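Local coordinates for L-lysine 6-monooxygenase (Pseudomonas syringae pv. tomato, PDB 5CQF), which probably hydroxylates the side-chain amine of L-lysine, using FAD and NADPH, in a siderophore biosynthesis pathway, at residues W367-V372 with A385-C390. Residues are numbered along the deposited sequence; the frame is centred on the assembly and turned at random.
Sequences WLAADV and ATQGAC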
ATOM      1  N   TRP A 367      53.577  -9.816   1.734  1.00 60.73           N
ATOM      2  CA  TRP A 367      52.995 -11.103   1.316  1.00 58.57           C
ATOM      3  C   TRP A 367      51.620 -10.948   0.658  1.00 57.02           C
ATOM      4  O   TRP A 367      50.950 -11.936   0.384  1.00 54.50           O
ATOM      5  CB  TRP A 367      52.925 -12.061   2.515  1.00 60.24           C
ATOM      6  CG  TRP A 367      54.282 -12.246   3.101  1.00 63.43           C
ATOM      7  CD1 TRP A 367      55.214 -13.166   2.716  1.00 65.23           C
ATOM      8  CD2 TRP A 367      54.910 -11.430   4.097  1.00 64.89           C
ATOM      9  NE1 TRP A 367      56.370 -12.995   3.422  1.00 67.52           N
ATOM     10  CE2 TRP A 367      56.222 -11.935   4.276  1.00 69.36           C
ATOM     11  CE3 TRP A 367      54.499 -10.324   4.856  1.00 64.24           C
ATOM     12  CZ2 TRP A 367      57.132 -11.370   5.192  1.00 69.53           C
ATOM     13  CZ3 TRP A 367      55.392  -9.761   5.761  1.00 66.33           C
ATOM     14  CH2 TRP A 367      56.700 -10.288   5.924  1.00 69.58           C
ATOM     15  N   LEU A 368      51.214  -9.715   0.369  1.00 55.24           N
ATOM     16  CA  LEU A 368      49.906  -9.466  -0.229  1.00 55.29           C
ATOM     17  C   LEU A 368      50.066  -9.008  -1.670  1.00 54.70           C
ATOM     18  O   LEU A 368      50.863  -8.092  -1.952  1.00 53.63           O
ATOM     19  CB  LEU A 368      49.143  -8.387   0.551  1.00 55.28           C
ATOM     20  CG  LEU A 368      48.886  -8.647   2.044  1.00 55.32           C
ATOM     21  CD1 LEU A 368      48.280  -7.412   2.697  1.00 54.46           C
ATOM     22  CD2 LEU A 368      48.009  -9.867   2.272  1.00 53.37           C
ATOM     23  N   ALA A 369      49.321  -9.641  -2.576  1.00 49.95           N
ATOM     24  CA  ALA A 369      49.350  -9.230  -3.961  1.00 50.84           C
ATOM     25  C   ALA A 369      48.742  -7.844  -4.103  1.00 52.70           C
ATOM     26  O   ALA A 369      48.043  -7.351  -3.206  1.00 52.16           O
ATOM     27  CB  ALA A 369      48.613 -10.223  -4.827  1.00 51.21           C
ATOM     28  N   ALA A 370      48.997  -7.213  -5.243  1.00 52.73           N
ATOM     29  CA  ALA A 370      48.494  -5.876  -5.501  1.00 51.90           C
ATOM     30  C   ALA A 370      47.466  -5.851  -6.626  1.00 50.59           C
ATOM     31  O   ALA A 370      47.668  -6.431  -7.687  1.00 53.13           O
ATOM     32  CB  ALA A 370      49.658  -4.949  -5.818  1.00 54.59           C
ATOM     33  N   ASP A 371      46.343  -5.190  -6.374  1.00 49.94           N
ATOM     34  CA  ASP A 371      45.367  -4.925  -7.408  1.00 50.96           C
ATOM     35  C   ASP A 371      45.879  -3.700  -8.184  1.00 50.84           C
ATOM     36  O   ASP A 371      46.946  -3.172  -7.891  1.00 48.92           O
ATOM     37  CB  ASP A 371      43.984  -4.650  -6.780  1.00 52.71           C
ATOM     38  CG  ASP A 371      42.802  -4.898  -7.759  1.00 55.87           C
ATOM     39  OD1 ASP A 371      43.022  -5.171  -8.977  1.00 54.73           O
ATOM     40  OD2 ASP A 371      41.632  -4.810  -7.297  1.00 59.14           O
ATOM     41  N   VAL A 372      45.103  -3.223  -9.142  1.00 49.85           N
ATOM     42  CA  VAL A 372      45.552  -2.142 -10.022  1.00 51.85           C
ATOM     43  C   VAL A 372      45.835  -0.829  -9.277  1.00 51.51           C
ATOM     44  O   VAL A 372      46.500   0.066  -9.812  1.00 48.15           O
ATOM     45  CB  VAL A 372      44.537  -1.891 -11.168  1.00 52.88           C
ATOM     46  CG1 VAL A 372      44.182  -3.216 -11.850  1.00 53.10           C
ATOM     47  CG2 VAL A 372      43.282  -1.171 -10.655  1.00 53.95           C
ATOM     48  N   ALA A 385      44.477 -12.433  -2.238  1.00 48.50           N
ATOM     49  CA  ALA A 385      45.507 -13.156  -2.982  1.00 51.45           C
ATOM     50  C   ALA A 385      46.845 -12.787  -2.353  1.00 53.39           C
ATOM     51  O   ALA A 385      47.067 -11.628  -2.016  1.00 51.33           O
ATOM     52  CB  ALA A 385      45.470 -12.827  -4.469  1.00 50.73           C
ATOM     53  N   THR A 386      47.677 -13.801  -2.125  1.00 56.88           N
ATOM     54  CA  THR A 386      48.959 -13.631  -1.463  1.00 61.01           C
ATOM     55  C   THR A 386      50.064 -13.976  -2.423  1.00 65.84           C
ATOM     56  O   THR A 386      49.821 -14.475  -3.513  1.00 66.08           O
ATOM     57  CB  THR A 386      49.110 -14.547  -0.217  1.00 60.67           C
ATOM     58  OG1 THR A 386      49.059 -15.917  -0.614  1.00 59.77           O
ATOM     59  CG2 THR A 386      48.020 -14.264   0.810  1.00 57.83           C
ATOM     60  N   GLN A 387      51.284 -13.713  -1.982  1.00 71.25           N
ATOM     61  CA  GLN A 387      52.492 -14.065  -2.712  1.00 76.54           C
ATOM     62  C   GLN A 387      53.501 -14.521  -1.670  1.00 81.15           C
ATOM     63  O   GLN A 387      53.517 -13.997  -0.551  1.00 79.91           O
ATOM     64  CB  GLN A 387      53.022 -12.860  -3.489  1.00 74.08           C
ATOM     65  CG  GLN A 387      53.286 -11.632  -2.623  1.00 75.42           C
ATOM     66  CD  GLN A 387      53.216 -10.328  -3.397  1.00 79.79           C
ATOM     67  OE1 GLN A 387      52.829 -10.303  -4.569  1.00 81.05           O
ATOM     68  NE2 GLN A 387      53.587  -9.228  -2.740  1.00 80.25           N
ATOM     69  N   GLY A 388      54.311 -15.516  -2.024  1.00 88.44           N
ATOM     70  CA  GLY A 388      55.355 -16.031  -1.137  1.00 91.51           C
ATOM     71  C   GLY A 388      54.856 -16.436   0.240  1.00 94.36           C
ATOM     72  O   GLY A 388      55.557 -16.240   1.243  1.00 95.39           O
ATOM     73  N   ALA A 389      53.647 -17.000   0.280  1.00 97.10           N
ATOM     74  CA  ALA A 389      52.991 -17.417   1.521  1.00 95.78           C
ATOM     75  C   ALA A 389      52.719 -18.921   1.476  1.00 98.02           C
ATOM     76  O   ALA A 389      52.307 -19.454   0.445  1.00 96.11           O
ATOM     77  CB  ALA A 389      51.692 -16.644   1.717  1.00 91.42           C
ATOM     78  N   CYS A 390      52.967 -19.597   2.595  1.00105.82           N
ATOM     79  CA  CYS A 390      52.789 -21.055   2.712  1.00111.07           C
ATOM     80  C   CYS A 390      51.592 -21.320   3.613  1.00112.21           C
ATOM     81  O   CYS A 390      51.686 -21.145   4.832  1.00115.17           O
ATOM     82  CB  CYS A 390      54.033 -21.731   3.332  1.00111.42           C
ATOM     83  SG  CYS A 390      55.355 -22.316   2.230  1.00107.10           S
TER
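Leu368 and Thr386 face each other in a single antiparallel beta bridge near the protein surface, formed within the long connection from strand 345-348 of one parallel sheet to strand 393-396, at the border of the other. The two sheets belong to the Rossmann-like folds expected of a flavin monooxygenase of this family, and the bridge shows how a connection without regular strands can still be tied to itself. Leu368 and Thr386 form a non-hydrogen-bonded pair, with their neighbours supplying the bonds: Gln387 N donates to Trp367 O at 3.0 Å, and Ala369 N to Ala385 O at 3.1 Å. Both are fairly straight, with N-H...O angles of 158° and 162°. The methyl groups of Ala369 and Ala385 lie side by side, CB to CB 4.1 Å. The CB of Leu368 points away from the other segment, and its side chain touches Leu376 and Val384 of the same connection.

Gln387 reaches back across the other segment. Its first torsion (chi1 56°) sets CG between the backbone N and the carbonyl carbon, and from there the extended chain runs past the Trp367 carbonyl, with CG 3.7 Å from Trp367 C. The amide then hydrogen-bonds through NE2 to Pro366 O; NE2 is also close to Leu368 O, but at an angle too poor for a bond. Beside the bridge, the Trp367 indole packs against Leu147 of strand 147-154 and Pro140 and Ile142 of strand 137-142. The carbonyl oxygens of Gln387 and Gly388 meet the ring at its edge, near its plane, with Gly388 O 3.4 Å from Trp367 CD1.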